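Local coordinates for takeout-like protein 1 (PDB 3E8T) that probably carries hydrophobic ligands in insects and holds ubiquinone-8 in an internal pocket, at residues A19-L24 with A69-V74; V41-D46 with E60-G65; A91-H96 with M114-K119. All blocks are in the same frame, centred on the assembly; numbering follows the deposited sequence.

Contact 1 (A19-L24 with A69-V74); sequences AFQQAL and AVIDNV. With UQ8 (Ubiquinone-8), chain B.
Phe20 and Val74 meet where helix 13-28 packs on the curled antiparallel sheet of the takeout (JHBP-family) fold. The helix segment runs nearly antiparallel to the strand, at 165°. The tight side is the one facing the pocket. Val74 CG2 makes a CH-pi contact over one face of the Phe20 ring, 3.9 Å from the centroid. UQ8 C10 lies over the opposite face, near the rim. The ring is thus held between the strand and the ubiquinone tail. With an alanine here the ring would be gone, which is likely to open a gap between Val74 CG2 and UQ8 C10 and leave both without their partner. Leu24 extends the apolar packing, with Leu24 CD2 3.7 Å from Ala69 CB.

The outer side is polar and partly open to solvent: Val70 is exposed and points its CB away from the helix, and a water enters there. Even so, the Gln21 amide grips the strand with two nearly straight bonds. Its side chain leaves with CG anti to the backbone N (chi1 -175°), then bends at chi2. Gln21 NE2 donates to Ala69 O at 3.0 Å, in the carbonyl plane, while Gln21 OE1 accepts from Ile71 N at 2.8 Å. The water donates to Gln21 OE1 and to Ile71 O, 2.7 Å from each.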
loop_
_atom_site.group_PDB
_atom_site.type_symbol
_atom_site.label_atom_id
_atom_site.label_comp_id
_atom_site.label_asym_id
_atom_site.label_seq_id
_atom_site.Cartn_x
_atom_site.Cartn_y
_atom_site.Cartn_z
ATOM N N ALA A 19 -18.808 4.471 3.628
ATOM C CA ALA A 19 -18.972 4.065 2.221
ATOM C C ALA A 19 -17.669 3.444 1.727
ATOM O O ALA A 19 -17.682 2.429 1.066
ATOM C CB ALA A 19 -19.376 5.205 1.361
ATOM N N PHE A 20 -16.537 4.058 2.070
ATOM C CA PHE A 20 -15.238 3.517 1.648
ATOM C C PHE A 20 -15.058 2.163 2.337
ATOM O O PHE A 20 -14.604 1.177 1.706
ATOM C CB PHE A 20 -14.095 4.456 2.043
ATOM C CG PHE A 20 -13.761 5.538 1.030
ATOM C CD1 PHE A 20 -14.735 6.291 0.399
ATOM C CD2 PHE A 20 -12.422 5.794 0.693
ATOM C CE1 PHE A 20 -14.423 7.270 -0.510
ATOM C CE2 PHE A 20 -12.109 6.800 -0.222
ATOM C CZ PHE A 20 -13.104 7.532 -0.825
ATOM N N GLN A 21 -15.371 2.102 3.620
ATOM C CA GLN A 21 -15.236 0.858 4.363
ATOM C C GLN A 21 -16.045 -0.294 3.752
ATOM O O GLN A 21 -15.558 -1.407 3.642
ATOM C CB GLN A 21 -15.632 1.044 5.819
ATOM C CG GLN A 21 -15.400 -0.171 6.705
ATOM C CD GLN A 21 -13.919 -0.405 6.902
ATOM O OE1 GLN A 21 -13.332 0.246 7.746
ATOM N NE2 GLN A 21 -13.340 -1.357 6.175
ATOM N N GLN A 22 -17.301 -0.050 3.379
ATOM C CA GLN A 22 -18.159 -1.141 2.906
ATOM C C GLN A 22 -17.831 -1.569 1.498
ATOM O O GLN A 22 -18.076 -2.724 1.140
ATOM C CB GLN A 22 -19.629 -0.765 2.999
ATOM C CG GLN A 22 -20.095 -0.599 4.403
ATOM C CD GLN A 22 -19.880 -1.839 5.233
ATOM O OE1 GLN A 22 -19.030 -1.867 6.142
ATOM N NE2 GLN A 22 -20.623 -2.888 4.906
ATOM N N ALA A 23 -17.307 -0.650 0.706
ATOM C CA ALA A 23 -16.880 -0.993 -0.668
ATOM C C ALA A 23 -15.515 -1.636 -0.780
ATOM O O ALA A 23 -15.254 -2.370 -1.739
ATOM C CB ALA A 23 -16.865 0.243 -1.491
ATOM N N LEU A 24 -14.629 -1.282 0.134
ATOM C CA LEU A 24 -13.248 -1.727 0.040
ATOM C C LEU A 24 -13.090 -3.215 -0.259
ATOM O O LEU A 24 -12.301 -3.547 -1.156
ATOM C CB LEU A 24 -12.510 -1.354 1.338
ATOM C CG LEU A 24 -11.067 -1.912 1.483
ATOM C CD1 LEU A 24 -10.282 -1.151 0.523
ATOM C CD2 LEU A 24 -10.577 -1.700 2.941
ATOM N N ALA A 69 -8.461 -3.894 5.816
ATOM C CA ALA A 69 -8.148 -2.559 6.270
ATOM C C ALA A 69 -9.345 -1.888 6.934
ATOM O O ALA A 69 -10.483 -2.114 6.526
ATOM C CB ALA A 69 -7.639 -1.696 5.163
ATOM N N VAL A 70 -9.048 -1.087 7.952
ATOM C CA VAL A 70 -10.042 -0.299 8.684
ATOM C C VAL A 70 -9.862 1.139 8.250
ATOM O O VAL A 70 -8.774 1.709 8.375
ATOM C CB VAL A 70 -9.881 -0.450 10.170
ATOM C CG1 VAL A 70 -10.873 0.418 10.898
ATOM C CG2 VAL A 70 -10.088 -1.925 10.553
ATOM N N ILE A 71 -10.922 1.746 7.710
ATOM C CA ILE A 71 -10.913 3.122 7.300
ATOM C C ILE A 71 -11.211 3.988 8.506
ATOM O O ILE A 71 -12.292 3.913 9.081
ATOM C CB ILE A 71 -11.920 3.435 6.178
ATOM C CG1 ILE A 71 -11.805 2.458 5.021
ATOM C CG2 ILE A 71 -11.766 4.870 5.708
ATOM C CD1 ILE A 71 -10.476 2.460 4.327
ATOM N N ASP A 72 -10.276 4.840 8.888
ATOM C CA ASP A 72 -10.420 5.698 10.041
ATOM C C ASP A 72 -11.150 6.972 9.710
ATOM O O ASP A 72 -11.971 7.436 10.520
ATOM C CB ASP A 72 -9.061 5.965 10.691
ATOM C CG ASP A 72 -8.406 4.699 11.168
ATOM O OD1 ASP A 72 -9.016 3.995 12.017
ATOM O OD2 ASP A 72 -7.293 4.352 10.685
ATOM N N ASN A 73 -10.876 7.546 8.550
ATOM C CA ASN A 73 -11.493 8.771 8.128
ATOM C C ASN A 73 -11.335 9.015 6.643
ATOM O O ASN A 73 -10.298 8.712 6.098
ATOM C CB ASN A 73 -10.905 9.980 8.873
ATOM C CG ASN A 73 -11.827 11.210 8.787
ATOM O OD1 ASN A 73 -12.980 11.143 9.205
ATOM N ND2 ASN A 73 -11.339 12.289 8.206
ATOM N N VAL A 74 -12.357 9.612 6.038
ATOM C CA VAL A 74 -12.329 10.122 4.683
ATOM C C VAL A 74 -12.810 11.562 4.730
ATOM O O VAL A 74 -13.912 11.811 5.256
ATOM C CB VAL A 74 -13.184 9.330 3.700
ATOM C CG1 VAL A 74 -13.136 9.987 2.336
ATOM C CG2 VAL A 74 -12.749 7.838 3.659
HETATM C C45 UQ8 B . 16.113 -7.509 3.482
HETATM C C44 UQ8 B . 16.327 -6.374 4.487
HETATM C C46 UQ8 B . 17.445 -6.756 5.421
HETATM C C43 UQ8 B . 15.076 -6.031 5.274
HETATM C C42 UQ8 B . 13.846 -5.932 4.358
HETATM C C41 UQ8 B . 13.962 -4.686 3.491
HETATM C C39 UQ8 B . 12.634 -3.962 3.435
HETATM C C40 UQ8 B . 11.943 -3.664 2.106
HETATM C C38 UQ8 B . 12.069 -3.499 4.593
HETATM C C37 UQ8 B . 10.856 -2.831 4.666
HETATM C C36 UQ8 B . 10.496 -2.802 6.152
HETATM C C34 UQ8 B . 9.102 -2.263 6.417
HETATM C C35 UQ8 B . 8.652 -2.402 7.722
HETATM C C33 UQ8 B . 8.319 -1.745 5.387
HETATM C C32 UQ8 B . 7.049 -1.184 5.463
HETATM C C31 UQ8 B . 6.362 -1.365 4.083
HETATM C C29 UQ8 B . 5.024 -0.648 3.974
HETATM C C30 UQ8 B . 4.867 0.811 4.511
HETATM C C28 UQ8 B . 3.938 -1.297 3.398
HETATM C C27 UQ8 B . 2.668 -0.755 3.244
HETATM C C26 UQ8 B . 1.955 -1.321 2.006
HETATM C C24 UQ8 B . 0.481 -0.901 1.988
HETATM C C25 UQ8 B . -0.506 -1.467 3.023
HETATM C C23 UQ8 B . 0.045 -0.003 1.039
HETATM C C22 UQ8 B . -1.255 0.482 0.869
HETATM C C21 UQ8 B . -1.293 1.585 -0.189
HETATM C C19 UQ8 B . -2.573 2.422 -0.212
HETATM C C20 UQ8 B . -2.477 3.611 -1.167
HETATM C C18 UQ8 B . -3.843 1.587 -0.429
HETATM C C17 UQ8 B . -5.088 2.478 -0.545
HETATM C C16 UQ8 B . -6.397 1.716 -0.284
HETATM C C14 UQ8 B . -7.565 2.558 -0.785
HETATM C C15 UQ8 B . -7.533 4.083 -0.568
HETATM C C13 UQ8 B . -8.640 1.981 -1.458
HETATM C C12 UQ8 B . -9.713 2.724 -1.946
HETATM C C11 UQ8 B . -11.030 1.926 -2.027
HETATM C C9 UQ8 B . -12.256 2.856 -1.964
HETATM C C10 UQ8 B . -11.901 4.319 -2.281
HETATM C C8 UQ8 B . -13.324 2.326 -2.917
HETATM C C7 UQ8 B . -13.528 3.221 -4.143
HETATM C C6 UQ8 B . -14.471 4.420 -3.877
HETATM C C1 UQ8 B . -14.118 5.688 -4.357
HETATM C C1M UQ8 B . -12.919 5.821 -5.056
HETATM C C2 UQ8 B . -14.931 6.808 -4.143
HETATM O O2 UQ8 B . -14.621 7.924 -4.571
HETATM C C3 UQ8 B . -16.123 6.675 -3.449
HETATM O O3 UQ8 B . -16.913 7.767 -3.244
HETATM C C3M UQ8 B . -17.767 7.972 -4.368
HETATM C C4 UQ8 B . -16.498 5.432 -2.954
HETATM O O4 UQ8 B . -17.676 5.321 -2.271
HETATM C C4M UQ8 B . -17.730 6.270 -1.195
HETATM C C5 UQ8 B . -15.678 4.314 -3.165
HETATM O O5 UQ8 B . -16.042 3.222 -2.723
HETATM O O HOH W 1 -14.336 2.168 9.295
#

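Contact 2 (V41-D46 with E60-G65); sequences VLDLDD and EGKLKG
Lys62 and Asp43 stand opposite each other as a non-hydrogen-bonded antiparallel pair in the hairpin of strands 42-51 and 54-77. The Lys62 chain can be followed outward. Lys62 CB packs on Val41 CG1 at 3.7 Å, where the two side chains cross at about a right angle. The chain then bends at chi2 (-70°), which lays its outer part beside Asp43. CD touches both Val41 CG1 and Asp43 OD1. Lys62 CE lies 3.2 Å from Asp43 OD1. The tip, Lys62 NZ, closes a salt bridge to Asp43 OD1 at 2.6 Å, on the syn lone pair. Asp43 is deposited in two conformers, so this bridge describes one of them. In that conformer OD1 also accepts from a water, which donates as well to Gly61 O.

The backbones are joined on both sides of this pair. Leu42 and Leu63 form a hydrogen-bonded pair, N to O in both directions, each bond 2.9 Å long. Further on, Leu44 N donates to Gly61 O at 2.8 Å. Near the corner at Glu60, the exposed Asp46 reaches back, and Asp46 OD1 takes the Glu60 N-H, N to OD1 3.1 Å, from above the carboxylate plane.

Leu42, Leu44 and Leu63 project from the other face. Leu42 CD2 and Leu63 CD2 touch loosely, at 4.2 Å. Leu63 also belongs to the ubiquinone pocket. Around them, Leu42 packs on Ala197 and Ile201 of helix 182-211, and Leu44 also rests on Ala197. Leu63 meets Ala91 and Val93 of strand 82-100, so strand 54-77 lies between its hairpin partner and that next strand.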
loop_
_atom_site.group_PDB
_atom_site.type_symbol
_atom_site.label_atom_id
_atom_site.label_comp_id
_atom_site.label_asym_id
_atom_site.label_seq_id
_atom_site.Cartn_x
_atom_site.Cartn_y
_atom_site.Cartn_z
ATOM N N VAL A 41 -4.804 -10.726 -2.860
ATOM C CA VAL A 41 -3.380 -10.427 -2.736
ATOM C C VAL A 41 -2.964 -9.584 -3.911
ATOM O O VAL A 41 -3.303 -9.882 -5.058
ATOM C CB VAL A 41 -2.594 -11.735 -2.688
ATOM C CG1 VAL A 41 -1.129 -11.469 -2.630
ATOM C CG2 VAL A 41 -2.962 -12.551 -1.450
ATOM N N LEU A 42 -2.275 -8.494 -3.653
ATOM C CA LEU A 42 -1.736 -7.623 -4.689
ATOM C C LEU A 42 -0.392 -8.106 -5.167
ATOM O O LEU A 42 0.500 -8.308 -4.362
ATOM C CB LEU A 42 -1.567 -6.206 -4.143
ATOM C CG LEU A 42 -0.979 -5.138 -5.052
ATOM C CD1 LEU A 42 -1.851 -4.857 -6.279
ATOM C CD2 LEU A 42 -0.681 -3.848 -4.309
ATOM N N ASP A 43 -0.275 -8.310 -6.485
ATOM C CA ASP A 43 1.003 -8.623 -7.083
ATOM C C ASP A 43 1.780 -7.328 -7.295
ATOM O O ASP A 43 1.289 -6.384 -7.874
ATOM C CB ASP A 43 0.776 -9.392 -8.403
ATOM C CG ASP A 43 0.526 -10.875 -8.181
ATOM O OD1 ASP A 43 1.466 -11.556 -7.756
ATOM O OD2 ASP A 43 -0.608 -11.384 -8.423
ATOM N N LEU A 44 2.983 -7.285 -6.766
ATOM C CA LEU A 44 3.862 -6.141 -6.940
ATOM C C LEU A 44 4.764 -6.372 -8.134
ATOM O O LEU A 44 5.312 -7.466 -8.291
ATOM C CB LEU A 44 4.736 -5.948 -5.684
ATOM C CG LEU A 44 3.930 -5.816 -4.395
ATOM C CD1 LEU A 44 4.840 -5.794 -3.170
ATOM C CD2 LEU A 44 3.020 -4.564 -4.426
ATOM N N ASP A 45 4.987 -5.360 -8.942
ATOM C CA ASP A 45 5.964 -5.487 -9.994
ATOM C C ASP A 45 7.345 -5.641 -9.347
ATOM O O ASP A 45 7.597 -5.148 -8.264
ATOM C CB ASP A 45 5.922 -4.269 -10.928
ATOM C CG ASP A 45 4.671 -4.208 -11.780
ATOM O OD1 ASP A 45 3.878 -5.144 -11.763
ATOM O OD2 ASP A 45 4.516 -3.159 -12.440
ATOM N N ASP A 46 8.248 -6.304 -10.033
ATOM C CA ASP A 46 9.606 -6.483 -9.560
ATOM C C ASP A 46 10.225 -5.148 -9.282
ATOM O O ASP A 46 10.030 -4.195 -10.057
ATOM C CB ASP A 46 10.382 -7.359 -10.562
ATOM C CG ASP A 46 9.783 -8.848 -10.654
ATOM O OD1 ASP A 46 8.847 -9.204 -9.895
ATOM O OD2 ASP A 46 10.290 -9.684 -11.458
ATOM N N GLU A 60 8.392 -11.300 -7.649
ATOM C CA GLU A 60 7.226 -12.085 -7.243
ATOM C C GLU A 60 6.601 -11.505 -5.972
ATOM O O GLU A 60 6.069 -12.259 -5.168
ATOM C CB GLU A 60 7.525 -13.591 -7.029
ATOM C CG GLU A 60 7.973 -14.423 -8.232
ATOM C CD GLU A 60 7.897 -15.915 -7.916
ATOM O OE1 GLU A 60 8.807 -16.381 -7.215
ATOM O OE2 GLU A 60 6.906 -16.595 -8.304
ATOM N N GLY A 61 6.698 -10.197 -5.796
ATOM C CA GLY A 61 6.236 -9.635 -4.548
ATOM C C GLY A 61 4.726 -9.692 -4.415
ATOM O O GLY A 61 3.998 -9.565 -5.397
ATOM N N LYS A 62 4.266 -9.885 -3.191
ATOM C CA LYS A 62 2.878 -10.000 -2.864
ATOM C C LYS A 62 2.566 -9.222 -1.605
ATOM O O LYS A 62 3.263 -9.365 -0.615
ATOM C CB LYS A 62 2.563 -11.436 -2.533
ATOM C CG LYS A 62 2.915 -12.478 -3.560
ATOM C CD LYS A 62 2.095 -12.436 -4.741
ATOM C CE LYS A 62 2.392 -13.696 -5.630
ATOM N NZ LYS A 62 1.319 -13.879 -6.623
ATOM N N LEU A 63 1.491 -8.468 -1.643
ATOM C CA LEU A 63 0.992 -7.733 -0.471
ATOM C C LEU A 63 -0.373 -8.287 -0.090
ATOM O O LEU A 63 -1.308 -8.219 -0.897
ATOM C CB LEU A 63 0.882 -6.224 -0.758
ATOM C CG LEU A 63 0.158 -5.424 0.352
ATOM C CD1 LEU A 63 1.044 -5.311 1.545
ATOM C CD2 LEU A 63 -0.259 -4.033 -0.172
ATOM N N LYS A 64 -0.466 -8.841 1.124
ATOM C CA LYS A 64 -1.709 -9.365 1.640
ATOM C C LYS A 64 -2.175 -8.497 2.772
ATOM O O LYS A 64 -1.375 -8.044 3.586
ATOM C CB LYS A 64 -1.559 -10.810 2.098
ATOM C CG LYS A 64 -2.924 -11.520 2.487
ATOM C CD LYS A 64 -2.821 -13.087 2.707
ATOM C CE LYS A 64 -4.030 -13.662 3.486
ATOM N NZ LYS A 64 -4.018 -15.140 3.831
ATOM N N GLY A 65 -3.477 -8.269 2.843
ATOM C CA GLY A 65 -4.114 -7.657 3.986
ATOM C C GLY A 65 -5.003 -6.470 3.706
ATOM O O GLY A 65 -5.760 -6.043 4.602
HETATM O O HOH W 2 4.036 -10.785 -7.904
HETATM O O HOH W 3 8.033 -7.648 -6.393
#

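Contact 3 (A91-H96 with M114-K119); sequences ATVKGH and MKLKLK. With UQ8 (Ubiquinone-8), chain B.
Val93 and Leu116 form the middle hydrogen-bonded pair of two antiparallel strands, their directions 169° apart. Backbone bonds come first. Val93 N donates to Leu116 O at 2.9 Å, and Leu116 N returns a bond to Val93 O at 2.8 Å. Ala91 and Leu118 are joined in both directions too. At the Gly95-Met114 pair the bonds are unequal. Met114 N to Gly95 O is 2.8 Å, while Gly95 N to Met114 O is weak, at 3.3 Å. Between these pairs, CA-H...O contacts add to the join, such as Thr92 CA to Leu116 O.

Apolar contacts gather on the pocket face. The Met114 chain bends at chi3 (84°), which turns Met114 CE to Val93 CG1, 3.7 Å away, with the two side chains lying side by side. On the same face Leu116 and Leu118 touch the ubiquinone tail. Leu118 CD2 is 3.5 Å from UQ8 C35. Leu116 CD2 is 3.8 Å from UQ8 C34, although Leu116 is deposited in two conformers.

The other face carries Thr92 and three lysines. Thr92 CG2 packs on Lys115 CG. Lys94 and Lys115 run side by side, touching through Lys94 CE and Lys115 CD. Lys94 NZ and Lys115 NZ are 5.1 Å apart, and their like charges probably repel, eased by solvent on this exposed face.

Strand 155-160 continues the sheet beyond strand 113-133. One apolar face and one lysine-bearing face fit the curled sheet of the takeout and juvenile hormone-binding family; here its inner side lines the pocket that holds ubiquinone-8.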
loop_
_atom_site.group_PDB
_atom_site.type_symbol
_atom_site.label_atom_id
_atom_site.label_comp_id
_atom_site.label_asym_id
_atom_site.label_seq_id
_atom_site.Cartn_x
_atom_site.Cartn_y
_atom_site.Cartn_z
ATOM N N ALA A 91 -0.592 -6.298 7.662
ATOM C CA ALA A 91 -0.283 -6.723 6.308
ATOM C C ALA A 91 0.911 -7.624 6.298
ATOM O O ALA A 91 1.688 -7.664 7.250
ATOM C CB ALA A 91 0.028 -5.512 5.489
ATOM N N THR A 92 1.045 -8.344 5.204
ATOM C CA THR A 92 2.227 -9.152 4.984
ATOM C C THR A 92 2.758 -8.844 3.591
ATOM O O THR A 92 1.993 -8.678 2.653
ATOM C CB THR A 92 1.981 -10.698 5.167
ATOM O OG1 THR A 92 1.689 -11.030 6.535
ATOM C CG2 THR A 92 3.208 -11.479 4.857
ATOM N N VAL A 93 4.074 -8.771 3.477
ATOM C CA VAL A 93 4.774 -8.639 2.186
ATOM C C VAL A 93 5.660 -9.865 2.011
ATOM O O VAL A 93 6.433 -10.191 2.902
ATOM C CB VAL A 93 5.605 -7.365 2.118
ATOM C CG1 VAL A 93 6.189 -7.230 0.727
ATOM C CG2 VAL A 93 4.788 -6.137 2.483
ATOM N N LYS A 94 5.474 -10.550 0.898
ATOM C CA LYS A 94 6.217 -11.749 0.590
ATOM C C LYS A 94 6.866 -11.654 -0.760
ATOM O O LYS A 94 6.461 -10.859 -1.594
ATOM C CB LYS A 94 5.301 -12.991 0.633
ATOM C CG LYS A 94 4.685 -13.296 1.999
ATOM C CD LYS A 94 3.770 -14.563 1.925
ATOM C CE LYS A 94 3.299 -14.994 3.277
ATOM N NZ LYS A 94 2.127 -15.948 3.260
ATOM N N GLY A 95 7.862 -12.481 -0.998
ATOM C CA GLY A 95 8.435 -12.583 -2.320
ATOM C C GLY A 95 9.844 -13.118 -2.292
ATOM O O GLY A 95 10.348 -13.500 -1.241
ATOM N N HIS A 96 10.454 -13.191 -3.466
ATOM C CA HIS A 96 11.827 -13.639 -3.609
ATOM C C HIS A 96 12.738 -12.440 -3.523
ATOM O O HIS A 96 12.661 -11.538 -4.382
ATOM C CB HIS A 96 11.965 -14.327 -4.981
ATOM C CG HIS A 96 13.353 -14.675 -5.355
ATOM N ND1 HIS A 96 13.741 -14.816 -6.671
ATOM C CD2 HIS A 96 14.462 -14.819 -4.613
ATOM C CE1 HIS A 96 15.035 -15.105 -6.706
ATOM N NE2 HIS A 96 15.491 -15.140 -5.460
ATOM N N MET A 114 11.121 -14.028 1.430
ATOM C CA MET A 114 10.798 -13.100 2.502
ATOM C C MET A 114 9.353 -13.250 2.951
ATOM O O MET A 114 8.471 -13.436 2.104
ATOM C CB MET A 114 10.976 -11.649 1.979
ATOM C CG MET A 114 10.615 -10.598 3.024
ATOM S SD MET A 114 11.022 -8.947 2.432
ATOM C CE MET A 114 9.555 -8.580 1.465
ATOM N N LYS A 115 9.135 -13.090 4.250
ATOM C CA LYS A 115 7.807 -12.863 4.802
ATOM C C LYS A 115 7.960 -11.748 5.838
ATOM O O LYS A 115 8.584 -11.939 6.874
ATOM C CB LYS A 115 7.252 -14.103 5.485
ATOM C CG LYS A 115 5.871 -13.907 6.103
ATOM C CD LYS A 115 5.284 -15.185 6.684
ATOM C CE LYS A 115 4.055 -14.848 7.528
ATOM N NZ LYS A 115 3.471 -16.055 8.182
ATOM N N LEU A 116 7.436 -10.574 5.511
ATOM C CA LEU A 116 7.494 -9.432 6.364
ATOM C C LEU A 116 6.077 -9.241 6.930
ATOM O O LEU A 116 5.145 -9.031 6.145
ATOM C CB LEU A 116 7.962 -8.219 5.520
ATOM C CG LEU A 116 7.867 -6.830 6.144
ATOM C CD1 LEU A 116 8.773 -6.841 7.398
ATOM C CD2 LEU A 116 8.292 -5.782 5.160
ATOM N N LYS A 117 5.944 -9.259 8.237
ATOM C CA LYS A 117 4.643 -9.071 8.865
ATOM C C LYS A 117 4.614 -7.700 9.507
ATOM O O LYS A 117 5.542 -7.340 10.212
ATOM C CB LYS A 117 4.407 -10.117 9.949
ATOM C CG LYS A 117 4.475 -11.559 9.486
ATOM C CD LYS A 117 4.303 -12.538 10.631
ATOM C CE LYS A 117 2.927 -12.453 11.273
ATOM N NZ LYS A 117 2.664 -13.523 12.351
ATOM N N LEU A 118 3.590 -6.927 9.203
ATOM C CA LEU A 118 3.439 -5.576 9.686
ATOM C C LEU A 118 2.165 -5.509 10.529
ATOM O O LEU A 118 1.099 -5.894 10.075
ATOM C CB LEU A 118 3.285 -4.611 8.518
ATOM C CG LEU A 118 4.388 -4.636 7.494
ATOM C CD1 LEU A 118 4.034 -3.792 6.257
ATOM C CD2 LEU A 118 5.705 -4.221 8.088
ATOM N N LYS A 119 2.282 -5.045 11.764
ATOM C CA LYS A 119 1.147 -4.973 12.664
ATOM C C LYS A 119 0.805 -3.527 12.914
ATOM O O LYS A 119 1.630 -2.745 13.357
ATOM C CB LYS A 119 1.462 -5.676 13.971
ATOM C CG LYS A 119 0.267 -5.770 14.895
ATOM C CD LYS A 119 0.531 -6.527 16.166
ATOM C CE LYS A 119 -0.816 -6.668 16.961
ATOM N NZ LYS A 119 -0.738 -7.159 18.385
HETATM C C45 UQ8 B . 16.113 -7.509 3.482
HETATM C C44 UQ8 B . 16.327 -6.374 4.487
HETATM C C46 UQ8 B . 17.445 -6.756 5.421
HETATM C C43 UQ8 B . 15.076 -6.031 5.274
HETATM C C42 UQ8 B . 13.846 -5.932 4.358
HETATM C C41 UQ8 B . 13.962 -4.686 3.491
HETATM C C39 UQ8 B . 12.634 -3.962 3.435
HETATM C C40 UQ8 B . 11.943 -3.664 2.106
HETATM C C38 UQ8 B . 12.069 -3.499 4.593
HETATM C C37 UQ8 B . 10.856 -2.831 4.666
HETATM C C36 UQ8 B . 10.496 -2.802 6.152
HETATM C C34 UQ8 B . 9.102 -2.263 6.417
HETATM C C35 UQ8 B . 8.652 -2.402 7.722
HETATM C C33 UQ8 B . 8.319 -1.745 5.387
HETATM C C32 UQ8 B . 7.049 -1.184 5.463
HETATM C C31 UQ8 B . 6.362 -1.365 4.083
HETATM C C29 UQ8 B . 5.024 -0.648 3.974
HETATM C C30 UQ8 B . 4.867 0.811 4.511
HETATM C C28 UQ8 B . 3.938 -1.297 3.398
HETATM C C27 UQ8 B . 2.668 -0.755 3.244
HETATM C C26 UQ8 B . 1.955 -1.321 2.006
HETATM C C24 UQ8 B . 0.481 -0.901 1.988
HETATM C C25 UQ8 B . -0.506 -1.467 3.023
HETATM C C23 UQ8 B . 0.045 -0.003 1.039
HETATM C C22 UQ8 B . -1.255 0.482 0.869
HETATM C C21 UQ8 B . -1.293 1.585 -0.189
HETATM C C19 UQ8 B . -2.573 2.422 -0.212
HETATM C C20 UQ8 B . -2.477 3.611 -1.167
HETATM C C18 UQ8 B . -3.843 1.587 -0.429
HETATM C C17 UQ8 B . -5.088 2.478 -0.545
HETATM C C16 UQ8 B . -6.397 1.716 -0.284
HETATM C C14 UQ8 B . -7.565 2.558 -0.785
HETATM C C15 UQ8 B . -7.533 4.083 -0.568
HETATM C C13 UQ8 B . -8.640 1.981 -1.458
HETATM C C12 UQ8 B . -9.713 2.724 -1.946
HETATM C C11 UQ8 B . -11.030 1.926 -2.027
HETATM C C9 UQ8 B . -12.256 2.856 -1.964
HETATM C C10 UQ8 B . -11.901 4.319 -2.281
HETATM C C8 UQ8 B . -13.324 2.326 -2.917
HETATM C C7 UQ8 B . -13.528 3.221 -4.143
HETATM C C6 UQ8 B . -14.471 4.420 -3.877
HETATM C C1 UQ8 B . -14.118 5.688 -4.357
HETATM C C1M UQ8 B . -12.919 5.821 -5.056
HETATM C C2 UQ8 B . -14.931 6.808 -4.143
HETATM O O2 UQ8 B . -14.621 7.924 -4.571
HETATM C C3 UQ8 B . -16.123 6.675 -3.449
HETATM O O3 UQ8 B . -16.913 7.767 -3.244
HETATM C C3M UQ8 B . -17.767 7.972 -4.368
HETATM C C4 UQ8 B . -16.498 5.432 -2.954
HETATM O O4 UQ8 B . -17.676 5.321 -2.271
HETATM C C4M UQ8 B . -17.730 6.270 -1.195
HETATM C C5 UQ8 B . -15.678 4.314 -3.165
HETATM O O5 UQ8 B . -16.042 3.222 -2.723
HETATM O O HOH W 4 8.031 -15.453 0.070
#

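Overall arrangement
From the N terminus, helix 13-28 enters first and supplies one side of contact 1. The chain then passes through strand 42-51 and turns back into strand 54-77, and contact 2 closes that hairpin. Further along strand 54-77, contact 1 closes the larger loop back to the helix, so contact 2 lies within it. Contact 3 follows in series, where strand 82-100 meets strand 113-133. Contacts 2 and 3 adjoin, their centres about 9 Å apart, because strands 54-77 and 82-100 are neighbours. Contact 1 lies about 23 Å from contact 3, centre to centre. All three tie into one sheet, and the ubiquinone lies along the interior, with contact 1 near its head and contact 3 along its tail.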